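PUA domain-containing protein (Aeropyrum pernix, PDB 2CX0) is of unknown function but carries a PUA domain, and so probably binds RNA, perhaps in translation initiation. Local coordinates at residues A[44-49]-A[59-64]; A[64-69]-A[79-84]. One frame throughout, in Å; residues are numbered along the deposited sequence.

Contact 1. Residues A[44-49]-A[59-64]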
loop_
_atom_site.group_PDB
_atom_site.type_symbol
_atom_site.label_atom_id
_atom_site.label_comp_id
_atom_site.label_asym_id
_atom_site.label_seq_id
_atom_site.Cartn_x
_atom_site.Cartn_y
_atom_site.Cartn_z
ATOM N N ASP A 44 4.074 11.268 15.459
ATOM C CA ASP A 44 2.784 11.159 16.105
ATOM C C ASP A 44 1.955 10.049 15.405
ATOM O O ASP A 44 1.580 10.156 14.205
ATOM C CB ASP A 44 2.093 12.480 15.944
ATOM C CG ASP A 44 0.893 12.600 16.806
ATOM O OD1 ASP A 44 0.480 11.585 17.418
ATOM O OD2 ASP A 44 0.343 13.716 16.869
ATOM N N LEU A 45 1.652 9.014 16.160
ATOM C CA LEU A 45 0.934 7.845 15.645
ATOM C C LEU A 45 -0.442 7.789 16.273
ATOM O O LEU A 45 -0.573 7.768 17.501
ATOM C CB LEU A 45 1.708 6.569 16.006
ATOM C CG LEU A 45 2.720 5.880 15.082
ATOM C CD1 LEU A 45 3.385 6.891 14.132
ATOM C CD2 LEU A 45 3.752 5.092 15.959
ATOM N N ARG A 46 -1.472 7.775 15.440
ATOM C CA ARG A 46 -2.843 7.697 15.926
ATOM C C ARG A 46 -3.612 6.619 15.149
ATOM O O ARG A 46 -3.308 6.295 14.000
ATOM C CB ARG A 46 -3.549 9.063 15.760
ATOM C CG ARG A 46 -2.858 10.239 16.493
ATOM C CD ARG A 46 -3.628 11.566 16.366
ATOM N NE ARG A 46 -4.957 11.550 16.991
ATOM C CZ ARG A 46 -5.203 11.648 18.300
ATOM N NH1 ARG A 46 -4.207 11.765 19.188
ATOM N NH2 ARG A 46 -6.458 11.656 18.717
ATOM N N LEU A 47 -4.622 6.094 15.779
ATOM C CA LEU A 47 -5.472 5.088 15.177
ATOM C C LEU A 47 -6.801 5.759 14.894
ATOM O O LEU A 47 -7.465 6.270 15.832
ATOM C CB LEU A 47 -5.707 3.931 16.140
ATOM C CG LEU A 47 -6.638 2.832 15.634
ATOM C CD1 LEU A 47 -5.903 2.016 14.493
ATOM C CD2 LEU A 47 -6.955 1.924 16.803
ATOM N N VAL A 48 -7.161 5.791 13.614
ATOM C CA VAL A 48 -8.436 6.376 13.184
ATOM C C VAL A 48 -9.383 5.248 12.731
ATOM O O VAL A 48 -9.024 4.424 11.880
ATOM C CB VAL A 48 -8.223 7.294 11.999
ATOM C CG1 VAL A 48 -9.531 7.843 11.507
ATOM C CG2 VAL A 48 -7.233 8.395 12.407
ATOM N N LYS A 49 -10.551 5.183 13.330
ATOM C CA LYS A 49 -11.569 4.188 12.949
ATOM C C LYS A 49 -12.685 4.962 12.231
ATOM O O LYS A 49 -13.188 5.960 12.765
ATOM C CB LYS A 49 -12.153 3.530 14.177
ATOM C CG LYS A 49 -11.312 2.409 14.734
ATOM C CD LYS A 49 -12.092 1.610 15.781
ATOM C CE LYS A 49 -11.805 2.092 17.201
ATOM N NZ LYS A 49 -12.765 1.464 18.217
ATOM N N ILE A 59 -7.338 2.857 10.255
ATOM C CA ILE A 59 -6.113 3.329 9.626
ATOM C C ILE A 59 -5.153 3.983 10.636
ATOM O O ILE A 59 -5.579 4.778 11.493
ATOM C CB ILE A 59 -6.425 4.420 8.569
ATOM C CG1 ILE A 59 -7.288 3.841 7.413
ATOM C CG2 ILE A 59 -5.110 4.951 7.987
ATOM C CD1 ILE A 59 -7.751 5.011 6.465
ATOM N N ILE A 60 -3.868 3.685 10.525
ATOM C CA ILE A 60 -2.937 4.314 11.423
ATOM C C ILE A 60 -2.408 5.553 10.736
ATOM O O ILE A 60 -1.963 5.474 9.583
ATOM C CB ILE A 60 -1.800 3.363 11.754
ATOM C CG1 ILE A 60 -2.355 2.250 12.688
ATOM C CG2 ILE A 60 -0.613 4.144 12.409
ATOM C CD1 ILE A 60 -1.344 1.099 12.907
ATOM N N THR A 61 -2.485 6.700 11.398
ATOM C CA THR A 61 -1.927 7.928 10.814
ATOM C C THR A 61 -0.559 8.201 11.420
ATOM O O THR A 61 -0.312 7.931 12.581
ATOM C CB THR A 61 -2.820 9.184 11.038
ATOM O OG1 THR A 61 -3.029 9.420 12.453
ATOM C CG2 THR A 61 -4.187 8.939 10.346
ATOM N N VAL A 62 0.324 8.747 10.595
ATOM C CA VAL A 62 1.676 9.092 10.979
ATOM C C VAL A 62 1.781 10.603 10.679
ATOM O O VAL A 62 1.778 11.044 9.530
ATOM C CB VAL A 62 2.773 8.320 10.147
ATOM C CG1 VAL A 62 4.173 8.671 10.661
ATOM C CG2 VAL A 62 2.608 6.827 10.259
ATOM N N ASP A 63 1.868 11.396 11.743
ATOM C CA ASP A 63 1.916 12.863 11.611
ATOM C C ASP A 63 0.730 13.376 10.824
ATOM O O ASP A 63 0.836 14.322 10.054
ATOM C CB ASP A 63 3.252 13.329 10.993
ATOM C CG ASP A 63 4.382 13.230 11.988
ATOM O OD1 ASP A 63 4.053 13.329 13.186
ATOM O OD2 ASP A 63 5.555 13.059 11.606
ATOM N N GLY A 64 -0.408 12.723 11.014
ATOM C CA GLY A 64 -1.613 13.127 10.349
ATOM C C GLY A 64 -1.788 12.451 9.004
ATOM O O GLY A 64 -2.892 12.470 8.452
HETATM O O HOH W 1 -1.031 10.870 13.307
#
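R46 and T61 face each other as an antiparallel hydrogen-bonded pair. T61 N gives a proton to R46 O at 2.8 Å, in the carbonyl plane. R46 N answers to T61 O at 3.1 Å. V48 and I59 form the next hydrogen-bonded pair, and both of its bonds are short. L47 with I60 lies between them and L45 with V62 on the far side of R46 and T61; both are non-hydrogen-bonded pairs.

The side chains divide over two faces. On one, T61 lies side by side with R46, and its OG1 comes within 3.4 Å of R46 CB. T61 CG2 meets V48 CG2 at 3.7 Å, the two side chains crossing at about a right angle. On the other face L45 CD1 touches both methyls of V62, CG1 and CG2, each at 4.0 Å. L47 reaches I60 CG1 with its CD1, because CG stands anti to the backbone N (chi1 178°) and the end of the chain swings back toward the partner strand.

Where strand 56-62 ends and strand 45-51 begins, D63 holds D44 twice. Its backbone N binds D44 O at 2.8 Å. Its carboxylate OD1 takes D44 N from above the carboxylate plane, at 3.1 Å. A water is held by D44 O, T61 OG1 and G64 N, and links the turn at G64 to T61 and D44. At the backbone angles of G64 a side chain would press on the carbonyl O of D63.

Further out, L26 of helix 20-30 packs on L45 and I60. A15 and A17 of strand 9-17 touch R46, and L13 touches V48. The arrangement is a beta hairpin, strands 45-51 and 56-62, in the middle of the six-stranded antiparallel sheet of the N-terminal, pre-PUA part of the protein.

Contact 2. Residues A[64-69]-A[79-84]; sequences GVPCLF and TLQCLK
C67 and C82 are the nearest residues by their CA atoms, 4.4 Å apart, where strand 65-69 and helix 80-84 run at 121° to each other. The strand offers two successive carbonyls to T79, the residue just before the helix. T79 N binds C67 O at 2.8 Å, coming from above the carbonyl plane. T79 OG1 gives its proton to P66 O at 2.7 Å, in the carbonyl plane and on a lone pair.

The same hydroxyl, T79 OG1, accepts from C82 N at 2.9 Å. It is therefore held from two sides of the contact, by the strand as acceptor and by the first turn of the helix as donor. A chi1 of 52° puts OG1 between the backbone N and the carbonyl carbon, where it can meet both partners. T79 CG2 then points to the F69 ring and meets F69 CD2 at 3.9 Å, approaching the ring obliquely. With an alanine here, C82 N would probably lose its cap, P66 O its donor, and a gap would open beside F69.

The two cysteines pack closely, C67 CB lying 3.6 Å from C82 CB. C82 CB also sits 3.3 Å from C67 O. Q81 CB lies 3.7 Å from P66 O, and Q81 NE2 is hydrogen-bonded to Q180 OE1 on helix 174-183. That helix also covers P66 and F69, through A179 and L175.

C67 and L68 both face I60 of the adjoining strand, so the strand carries a classic beta bulge at this point. The contact as a whole is a threonine N-cap that fastens the start of helix 80-86 to a bulged sheet strand, deep in the chain and with the C-terminal helix close by.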
loop_
_atom_site.group_PDB
_atom_site.type_symbol
_atom_site.label_atom_id
_atom_site.label_comp_id
_atom_site.label_asym_id
_atom_site.label_seq_id
_atom_site.Cartn_x
_atom_site.Cartn_y
_atom_site.Cartn_z
ATOM N N GLY A 64 -0.408 12.723 11.014
ATOM C CA GLY A 64 -1.613 13.127 10.349
ATOM C C GLY A 64 -1.788 12.451 9.004
ATOM O O GLY A 64 -2.892 12.470 8.452
ATOM N N VAL A 65 -0.744 11.847 8.441
ATOM C CA VAL A 65 -0.959 11.178 7.146
ATOM C C VAL A 65 -1.550 9.735 7.316
ATOM O O VAL A 65 -1.013 8.945 8.057
ATOM C CB VAL A 65 0.373 11.126 6.364
ATOM C CG1 VAL A 65 0.160 10.426 5.035
ATOM C CG2 VAL A 65 0.905 12.557 6.169
ATOM N N PRO A 66 -2.665 9.400 6.621
ATOM C CA PRO A 66 -3.290 8.059 6.727
ATOM C C PRO A 66 -2.321 7.079 6.033
ATOM O O PRO A 66 -2.312 6.968 4.819
ATOM C CB PRO A 66 -4.629 8.240 6.000
ATOM C CG PRO A 66 -4.304 9.283 4.964
ATOM C CD PRO A 66 -3.404 10.257 5.676
ATOM N N CYS A 67 -1.541 6.357 6.815
ATOM C CA CYS A 67 -0.505 5.530 6.226
ATOM C C CYS A 67 -0.542 4.028 6.280
ATOM O O CYS A 67 -0.038 3.417 5.361
ATOM C CB CYS A 67 0.838 5.878 6.846
ATOM S SG CYS A 67 1.531 7.473 6.488
ATOM N N LEU A 68 -1.069 3.429 7.366
ATOM C CA LEU A 68 -0.938 1.980 7.461
ATOM C C LEU A 68 -2.252 1.320 7.770
ATOM O O LEU A 68 -3.129 1.916 8.439
ATOM C CB LEU A 68 0.039 1.641 8.593
ATOM C CG LEU A 68 1.448 2.277 8.506
ATOM C CD1 LEU A 68 2.217 2.169 9.856
ATOM C CD2 LEU A 68 2.218 1.559 7.311
ATOM N N PHE A 69 -2.415 0.076 7.306
ATOM C CA PHE A 69 -3.652 -0.623 7.666
ATOM C C PHE A 69 -3.363 -2.094 7.779
ATOM O O PHE A 69 -2.382 -2.604 7.203
ATOM C CB PHE A 69 -4.739 -0.393 6.658
ATOM C CG PHE A 69 -4.392 -0.846 5.288
ATOM C CD1 PHE A 69 -4.846 -2.105 4.829
ATOM C CD2 PHE A 69 -3.603 -0.034 4.432
ATOM C CE1 PHE A 69 -4.523 -2.552 3.544
ATOM C CE2 PHE A 69 -3.273 -0.466 3.155
ATOM C CZ PHE A 69 -3.728 -1.728 2.710
ATOM N N THR A 79 -0.666 2.605 2.720
ATOM C CA THR A 79 -1.604 3.118 1.767
ATOM C C THR A 79 -0.744 3.767 0.675
ATOM O O THR A 79 0.492 3.999 0.835
ATOM C CB THR A 79 -2.407 4.275 2.351
ATOM O OG1 THR A 79 -1.466 5.256 2.913
ATOM C CG2 THR A 79 -3.413 3.701 3.439
ATOM N N LEU A 80 -1.403 4.131 -0.422
ATOM C CA LEU A 80 -0.647 4.854 -1.470
ATOM C C LEU A 80 -0.266 6.237 -0.933
ATOM O O LEU A 80 0.751 6.814 -1.353
ATOM C CB LEU A 80 -1.489 5.006 -2.756
ATOM C CG LEU A 80 -1.731 3.642 -3.427
ATOM C CD1 LEU A 80 -2.405 3.965 -4.759
ATOM C CD2 LEU A 80 -0.405 2.863 -3.727
ATOM N N GLN A 81 -1.099 6.814 -0.046
ATOM C CA GLN A 81 -0.773 8.129 0.572
ATOM C C GLN A 81 0.548 8.021 1.372
ATOM O O GLN A 81 1.360 8.956 1.373
ATOM C CB GLN A 81 -1.911 8.615 1.519
ATOM C CG GLN A 81 -3.207 9.054 0.758
ATOM C CD GLN A 81 -4.081 7.905 0.248
ATOM O OE1 GLN A 81 -3.813 6.718 0.553
ATOM N NE2 GLN A 81 -5.147 8.251 -0.513
ATOM N N CYS A 82 0.754 6.877 2.038
ATOM C CA CYS A 82 1.978 6.640 2.779
ATOM C C CYS A 82 3.170 6.633 1.796
ATOM O O CYS A 82 4.281 7.207 2.037
ATOM C CB CYS A 82 1.898 5.280 3.491
ATOM S SG CYS A 82 3.442 4.807 4.336
ATOM N N LEU A 83 2.963 6.029 0.642
ATOM C CA LEU A 83 4.095 6.003 -0.324
ATOM C C LEU A 83 4.421 7.417 -0.852
ATOM O O LEU A 83 5.572 7.738 -1.172
ATOM C CB LEU A 83 3.799 5.071 -1.483
ATOM C CG LEU A 83 3.520 3.618 -1.029
ATOM C CD1 LEU A 83 3.414 2.755 -2.326
ATOM C CD2 LEU A 83 4.584 3.030 -0.041
ATOM N N LYS A 84 3.404 8.254 -0.926
ATOM C CA LYS A 84 3.605 9.617 -1.374
ATOM C C LYS A 84 4.397 10.478 -0.332
ATOM O O LYS A 84 5.383 11.160 -0.640
ATOM C CB LYS A 84 2.245 10.247 -1.689
ATOM C CG LYS A 84 2.370 11.668 -2.237
ATOM C CD LYS A 84 1.030 12.141 -2.844
ATOM C CE LYS A 84 1.102 13.600 -3.345
ATOM N NZ LYS A 84 -0.245 14.072 -3.863
#

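Contact 1 closes before contact 2 opens, so the two follow each other along the chain and share G64 at the turn between them. Their centres are about 9 Å apart. They meet directly, since strands 56-62 and 65-70 are neighbours in the same six-stranded antiparallel sheet, and I60 probably exchanges backbone hydrogen bonds with C67 and L68. Contact 1 joins two strands within that sheet. Contact 2 carries the sheet on to helix 80-86, where L80 and L83 touch strand 138-145 of the other sheet. Together they form a continuous path from the pre-PUA sheet toward the PUA domain.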